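Local atomic coordinates of piwi domain-containing protein (Vanderwaltozyma polyspora, PDB entry 5THE), a protein that probably binds guide RNA and selects RNA targets for cleavage, as a budding-yeast Argonaute of which this chain is the C-terminal lobe. Residues Y205-C217 with P536-Y548. Residues are numbered along the deposited sequence; the frame is centred on the assembly and turned at random.
With nucleotides of chain B.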
loop_
_atom_site.group_PDB
_atom_site.type_symbol
_atom_site.label_atom_id
_atom_site.label_comp_id
_atom_site.label_asym_id
_atom_site.label_seq_id
_atom_site.Cartn_x
_atom_site.Cartn_y
_atom_site.Cartn_z
ATOM N N TYR A 205 -16.529 -8.388 -2.191
ATOM C CA TYR A 205 -16.781 -9.642 -1.495
ATOM C C TYR A 205 -17.008 -10.779 -2.477
ATOM O O TYR A 205 -16.445 -11.865 -2.330
ATOM C CB TYR A 205 -17.986 -9.473 -0.584
ATOM C CG TYR A 205 -18.417 -10.723 0.132
ATOM C CD1 TYR A 205 -17.754 -11.145 1.272
ATOM C CD2 TYR A 205 -19.513 -11.459 -0.307
ATOM C CE1 TYR A 205 -18.157 -12.274 1.954
ATOM C CE2 TYR A 205 -19.923 -12.596 0.366
ATOM C CZ TYR A 205 -19.236 -12.995 1.498
ATOM O OH TYR A 205 -19.620 -14.118 2.190
ATOM N N ILE A 206 -17.830 -10.540 -3.494
ATOM C CA ILE A 206 -18.088 -11.562 -4.496
ATOM C C ILE A 206 -16.860 -11.786 -5.361
ATOM O O ILE A 206 -16.426 -12.924 -5.574
ATOM C CB ILE A 206 -19.298 -11.161 -5.346
ATOM C CG1 ILE A 206 -20.576 -11.202 -4.502
ATOM C CG2 ILE A 206 -19.413 -12.048 -6.555
ATOM C CD1 ILE A 206 -21.721 -10.411 -5.141
ATOM N N THR A 207 -16.284 -10.702 -5.878
ATOM C CA THR A 207 -15.315 -10.852 -6.954
ATOM C C THR A 207 -13.919 -11.166 -6.426
ATOM O O THR A 207 -13.237 -12.036 -6.982
ATOM C CB THR A 207 -15.316 -9.597 -7.818
ATOM O OG1 THR A 207 -16.679 -9.239 -8.092
ATOM C CG2 THR A 207 -14.600 -9.863 -9.133
ATOM N N ASP A 208 -13.472 -10.475 -5.369
ATOM C CA ASP A 208 -12.195 -10.836 -4.750
ATOM C C ASP A 208 -12.333 -12.128 -3.961
ATOM O O ASP A 208 -11.632 -13.115 -4.210
ATOM C CB ASP A 208 -11.690 -9.746 -3.794
ATOM C CG ASP A 208 -11.374 -8.418 -4.462
ATOM O OD1 ASP A 208 -11.249 -8.332 -5.711
ATOM O OD2 ASP A 208 -11.234 -7.442 -3.687
ATOM N N LEU A 209 -13.235 -12.132 -2.982
ATOM C CA LEU A 209 -13.183 -13.168 -1.961
ATOM C C LEU A 209 -13.795 -14.481 -2.453
ATOM O O LEU A 209 -13.194 -15.547 -2.292
ATOM C CB LEU A 209 -13.865 -12.654 -0.688
ATOM C CG LEU A 209 -13.895 -13.586 0.521
ATOM C CD1 LEU A 209 -13.890 -12.758 1.768
ATOM C CD2 LEU A 209 -15.136 -14.483 0.471
ATOM N N LYS A 210 -14.982 -14.428 -3.064
ATOM C CA LYS A 210 -15.606 -15.660 -3.538
ATOM C C LYS A 210 -14.897 -16.214 -4.775
ATOM O O LYS A 210 -14.520 -17.390 -4.803
ATOM C CB LYS A 210 -17.095 -15.429 -3.815
ATOM C CG LYS A 210 -17.949 -15.290 -2.548
ATOM C CD LYS A 210 -17.474 -16.276 -1.478
ATOM C CE LYS A 210 -18.621 -16.946 -0.733
ATOM N NZ LYS A 210 -19.443 -15.957 0.010
ATOM N N PHE A 211 -14.697 -15.388 -5.807
ATOM C CA PHE A 211 -14.196 -15.902 -7.083
ATOM C C PHE A 211 -12.713 -15.663 -7.321
ATOM O O PHE A 211 -12.115 -16.363 -8.149
ATOM C CB PHE A 211 -14.974 -15.293 -8.254
ATOM C CG PHE A 211 -16.344 -15.852 -8.406
ATOM C CD1 PHE A 211 -17.381 -15.391 -7.612
ATOM C CD2 PHE A 211 -16.594 -16.861 -9.326
ATOM C CE1 PHE A 211 -18.647 -15.916 -7.737
ATOM C CE2 PHE A 211 -17.859 -17.395 -9.460
ATOM C CZ PHE A 211 -18.891 -16.920 -8.667
ATOM N N GLY A 212 -12.102 -14.708 -6.634
ATOM C CA GLY A 212 -10.704 -14.426 -6.924
ATOM C C GLY A 212 -10.498 -13.975 -8.353
ATOM O O GLY A 212 -9.512 -14.369 -8.987
ATOM N N ALA A 213 -11.423 -13.178 -8.889
ATOM C CA ALA A 213 -11.298 -12.650 -10.240
ATOM C C ALA A 213 -10.744 -11.229 -10.167
ATOM O O ALA A 213 -11.179 -10.431 -9.333
ATOM C CB ALA A 213 -12.643 -12.671 -10.970
ATOM N N LEU A 214 -9.757 -10.935 -11.011
ATOM C CA LEU A 214 -9.185 -9.594 -11.060
ATOM C C LEU A 214 -10.247 -8.588 -11.486
ATOM O O LEU A 214 -10.976 -8.810 -12.454
ATOM C CB LEU A 214 -8.007 -9.561 -12.037
ATOM C CG LEU A 214 -6.777 -10.398 -11.683
ATOM C CD1 LEU A 214 -5.663 -10.053 -12.658
ATOM C CD2 LEU A 214 -6.325 -10.152 -10.228
ATOM N N ASN A 215 -10.323 -7.466 -10.775
ATOM C CA ASN A 215 -11.334 -6.477 -11.103
ATOM C C ASN A 215 -10.926 -5.131 -10.529
ATOM O O ASN A 215 -10.262 -5.059 -9.495
ATOM C CB ASN A 215 -12.718 -6.876 -10.551
ATOM C CG ASN A 215 -12.784 -6.801 -9.029
ATOM O OD1 ASN A 215 -13.357 -5.862 -8.463
ATOM N ND2 ASN A 215 -12.175 -7.781 -8.355
ATOM N N SER A 216 -11.371 -4.071 -11.194
ATOM C CA SER A 216 -11.310 -2.721 -10.663
ATOM C C SER A 216 -12.677 -2.072 -10.823
ATOM O O SER A 216 -13.436 -2.390 -11.744
ATOM C CB SER A 216 -10.247 -1.855 -11.382
ATOM O OG SER A 216 -8.962 -2.452 -11.323
ATOM N N CYS A 217 -12.979 -1.156 -9.920
ATOM C CA CYS A 217 -14.168 -0.335 -10.024
ATOM C C CYS A 217 -13.820 1.063 -10.498
ATOM O O CYS A 217 -12.744 1.598 -10.229
ATOM C CB CYS A 217 -14.893 -0.227 -8.686
ATOM S SG CYS A 217 -15.506 -1.793 -8.148
ATOM N N PRO A 536 -14.011 -14.706 6.048
ATOM C CA PRO A 536 -13.433 -15.814 5.291
ATOM C C PRO A 536 -12.178 -15.361 4.574
ATOM O O PRO A 536 -12.014 -14.179 4.251
ATOM C CB PRO A 536 -14.535 -16.184 4.287
ATOM C CG PRO A 536 -15.751 -15.351 4.676
ATOM C CD PRO A 536 -15.223 -14.172 5.407
ATOM N N GLN A 537 -11.287 -16.321 4.350
ATOM C CA GLN A 537 -10.074 -16.064 3.600
ATOM C C GLN A 537 -10.395 -15.930 2.128
ATOM O O GLN A 537 -11.285 -16.582 1.586
ATOM C CB GLN A 537 -9.047 -17.180 3.792
ATOM C CG GLN A 537 -8.360 -17.121 5.143
ATOM C CD GLN A 537 -7.655 -15.796 5.331
ATOM O OE1 GLN A 537 -6.876 -15.387 4.472
ATOM N NE2 GLN A 537 -7.950 -15.099 6.441
ATOM N N VAL A 538 -9.635 -15.073 1.481
ATOM C CA VAL A 538 -9.840 -14.813 0.081
ATOM C C VAL A 538 -9.456 -16.055 -0.717
ATOM O O VAL A 538 -8.630 -16.873 -0.285
ATOM C CB VAL A 538 -9.011 -13.561 -0.266
ATOM C CG1 VAL A 538 -7.772 -13.900 -0.987
ATOM C CG2 VAL A 538 -9.854 -12.501 -0.930
ATOM N N ASN A 539 -10.149 -16.248 -1.836
ATOM C CA ASN A 539 -9.856 -17.280 -2.821
ATOM C C ASN A 539 -8.354 -17.418 -3.047
ATOM O O ASN A 539 -7.649 -16.420 -3.212
ATOM C CB ASN A 539 -10.570 -16.889 -4.129
ATOM C CG ASN A 539 -10.495 -17.957 -5.201
ATOM O OD1 ASN A 539 -9.416 -18.391 -5.594
ATOM N ND2 ASN A 539 -11.659 -18.378 -5.689
ATOM N N ASP A 540 -7.865 -18.663 -3.073
ATOM C CA ASP A 540 -6.432 -18.897 -3.278
ATOM C C ASP A 540 -5.891 -18.259 -4.558
ATOM O O ASP A 540 -4.681 -18.006 -4.640
ATOM C CB ASP A 540 -6.134 -20.398 -3.304
ATOM C CG ASP A 540 -5.983 -20.992 -1.915
ATOM O OD1 ASP A 540 -5.832 -20.219 -0.945
ATOM O OD2 ASP A 540 -6.004 -22.235 -1.795
ATOM N N ASN A 541 -6.753 -18.009 -5.559
ATOM C CA ASN A 541 -6.326 -17.363 -6.804
ATOM C C ASN A 541 -5.590 -16.055 -6.538
ATOM O O ASN A 541 -4.655 -15.701 -7.262
ATOM C CB ASN A 541 -7.533 -17.055 -7.705
ATOM C CG ASN A 541 -8.084 -18.277 -8.417
ATOM O OD1 ASN A 541 -7.388 -19.271 -8.613
ATOM N ND2 ASN A 541 -9.348 -18.194 -8.831
ATOM N N ILE A 542 -6.022 -15.303 -5.526
ATOM C CA ILE A 542 -5.543 -13.944 -5.373
ATOM C C ILE A 542 -4.760 -13.744 -4.085
ATOM O O ILE A 542 -4.371 -12.620 -3.780
ATOM C CB ILE A 542 -6.697 -12.926 -5.473
ATOM C CG1 ILE A 542 -7.791 -13.254 -4.468
ATOM C CG2 ILE A 542 -7.257 -12.873 -6.897
ATOM C CD1 ILE A 542 -8.611 -12.027 -4.125
ATOM N N LYS A 543 -4.494 -14.811 -3.332
ATOM C CA LYS A 543 -3.738 -14.646 -2.093
ATOM C C LYS A 543 -2.350 -14.073 -2.350
ATOM O O LYS A 543 -1.790 -13.388 -1.487
ATOM C CB LYS A 543 -3.659 -15.980 -1.344
ATOM C CG LYS A 543 -4.316 -15.919 0.034
ATOM C CD LYS A 543 -4.739 -17.290 0.547
ATOM C CE LYS A 543 -5.456 -17.185 1.893
ATOM N NZ LYS A 543 -4.536 -16.772 3.011
ATOM N N SER A 544 -1.789 -14.300 -3.537
ATOM C CA SER A 544 -0.504 -13.725 -3.904
ATOM C C SER A 544 -0.654 -12.489 -4.780
ATOM O O SER A 544 0.315 -12.064 -5.411
ATOM C CB SER A 544 0.364 -14.770 -4.611
ATOM O OG SER A 544 0.549 -15.897 -3.778
ATOM N N VAL A 545 -1.840 -11.908 -4.832
ATOM C CA VAL A 545 -2.120 -10.760 -5.679
ATOM C C VAL A 545 -2.427 -9.569 -4.789
ATOM O O VAL A 545 -2.999 -9.726 -3.703
ATOM C CB VAL A 545 -3.299 -11.067 -6.630
ATOM C CG1 VAL A 545 -3.692 -9.832 -7.440
ATOM C CG2 VAL A 545 -2.940 -12.251 -7.542
ATOM N N MET A 546 -2.032 -8.374 -5.244
ATOM C CA MET A 546 -2.404 -7.121 -4.582
ATOM C C MET A 546 -3.822 -6.705 -4.981
ATOM O O MET A 546 -4.053 -5.645 -5.562
ATOM C CB MET A 546 -1.406 -6.016 -4.915
ATOM C CG MET A 546 0.003 -6.229 -4.384
ATOM S SD MET A 546 1.166 -5.003 -5.039
ATOM C CE MET A 546 0.540 -3.492 -4.278
ATOM N N TYR A 547 -4.792 -7.574 -4.651
ATOM C CA TYR A 547 -6.181 -7.288 -4.983
ATOM C C TYR A 547 -6.700 -6.070 -4.244
ATOM O O TYR A 547 -7.716 -5.498 -4.649
ATOM C CB TYR A 547 -7.071 -8.495 -4.674
ATOM C CG TYR A 547 -6.986 -8.964 -3.242
ATOM C CD1 TYR A 547 -6.032 -9.903 -2.857
ATOM C CD2 TYR A 547 -7.866 -8.477 -2.274
ATOM C CE1 TYR A 547 -5.944 -10.337 -1.548
ATOM C CE2 TYR A 547 -7.787 -8.910 -0.950
ATOM C CZ TYR A 547 -6.823 -9.835 -0.597
ATOM O OH TYR A 547 -6.733 -10.282 0.704
ATOM N N TYR A 548 -6.033 -5.670 -3.168
ATOM C CA TYR A 548 -6.493 -4.576 -2.334
ATOM C C TYR A 548 -6.117 -3.208 -2.893
ATOM O O TYR A 548 -6.609 -2.197 -2.377
ATOM C CB TYR A 548 -5.918 -4.745 -0.922
ATOM C CG TYR A 548 -4.402 -4.763 -0.912
ATOM C CD1 TYR A 548 -3.684 -3.577 -0.900
ATOM C CD2 TYR A 548 -3.699 -5.960 -0.949
ATOM C CE1 TYR A 548 -2.315 -3.574 -0.921
ATOM C CE2 TYR A 548 -2.314 -5.976 -0.961
ATOM C CZ TYR A 548 -1.630 -4.774 -0.946
ATOM O OH TYR A 548 -0.257 -4.758 -0.958
ATOM O OP3 U B 1 -10.691 -0.620 -5.517
ATOM P P U B 1 -10.992 -0.276 -6.920
ATOM O OP1 U B 1 -11.505 -1.475 -7.627
ATOM O OP2 U B 1 -9.837 0.421 -7.510
ATOM O "O5'" U B 1 -12.206 0.733 -6.908
ATOM C "C5'" U B 1 -12.016 2.121 -6.676
ATOM C "C4'" U B 1 -13.213 2.871 -7.177
ATOM O "O4'" U B 1 -14.390 2.471 -6.414
ATOM C "C3'" U B 1 -13.126 4.388 -7.089
ATOM O "O3'" U B 1 -13.679 4.949 -8.280
ATOM C "C2'" U B 1 -14.001 4.724 -5.879
ATOM O "O2'" U B 1 -14.583 6.009 -5.911
ATOM C "C1'" U B 1 -15.061 3.623 -5.934
ATOM N N1 U B 1 -15.646 3.309 -4.614
ATOM C C2 U B 1 -17.006 3.418 -4.467
ATOM O O2 U B 1 -17.720 3.731 -5.395
ATOM N N3 U B 1 -17.502 3.135 -3.215
ATOM C C4 U B 1 -16.764 2.754 -2.109
ATOM O O4 U B 1 -17.342 2.518 -1.044
ATOM C C5 U B 1 -15.352 2.675 -2.331
ATOM C C6 U B 1 -14.856 2.957 -3.543
HETATM O O HOH W 1 -9.961 -6.035 -6.224
#
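The Y547 ring meets D208 obliquely: OD2 of D208 lies 3.8 Å from Y547 CD2, with carboxylate and ring planes 60° apart. One face of the same ring carries I542 CD1, offset toward the rim. That methyl also reaches D208 O at 3.2 Å, wedging I542 between ring and helix end. The D208 carboxylate is held by three partners: N215 ND2 meets OD1 nearly along its C-O axis, R501 forms a salt bridge to OD2, and a water bridges OD1 to Y547 O. The C-terminal tail thus packs on the end of helix 197-210, which joins the parallel strands 185-191 and 215-219 by way of G212, at positive phi. As in other Argonautes, this MID-domain region borders the guide 5' phosphate pocket, where C217 N hydrogen-bonds OP1 of U1 of chain B at 2.7 Å. With CG anti to the backbone N (chi1 -173°), the N539 amide is carried to the carbonyls at the helix end. Its ND2 donates to K210 O at 3.2 Å, almost straight (171°) and in the amide plane, though above the carbonyl plane; its OD1 takes N541 N on a lone pair, an Asx turn. N539 N adds a bond to L209 O. With an alanine here, K210 O would probably lose this donor and N541 N its Asx-turn acceptor. On the helix, the L209 and P536 side chains cross at about a right angle, with CD1 4.1 Å from CD; in the loop before the strand, L214 CD2 touches V545 CG1 at 3.8 Å.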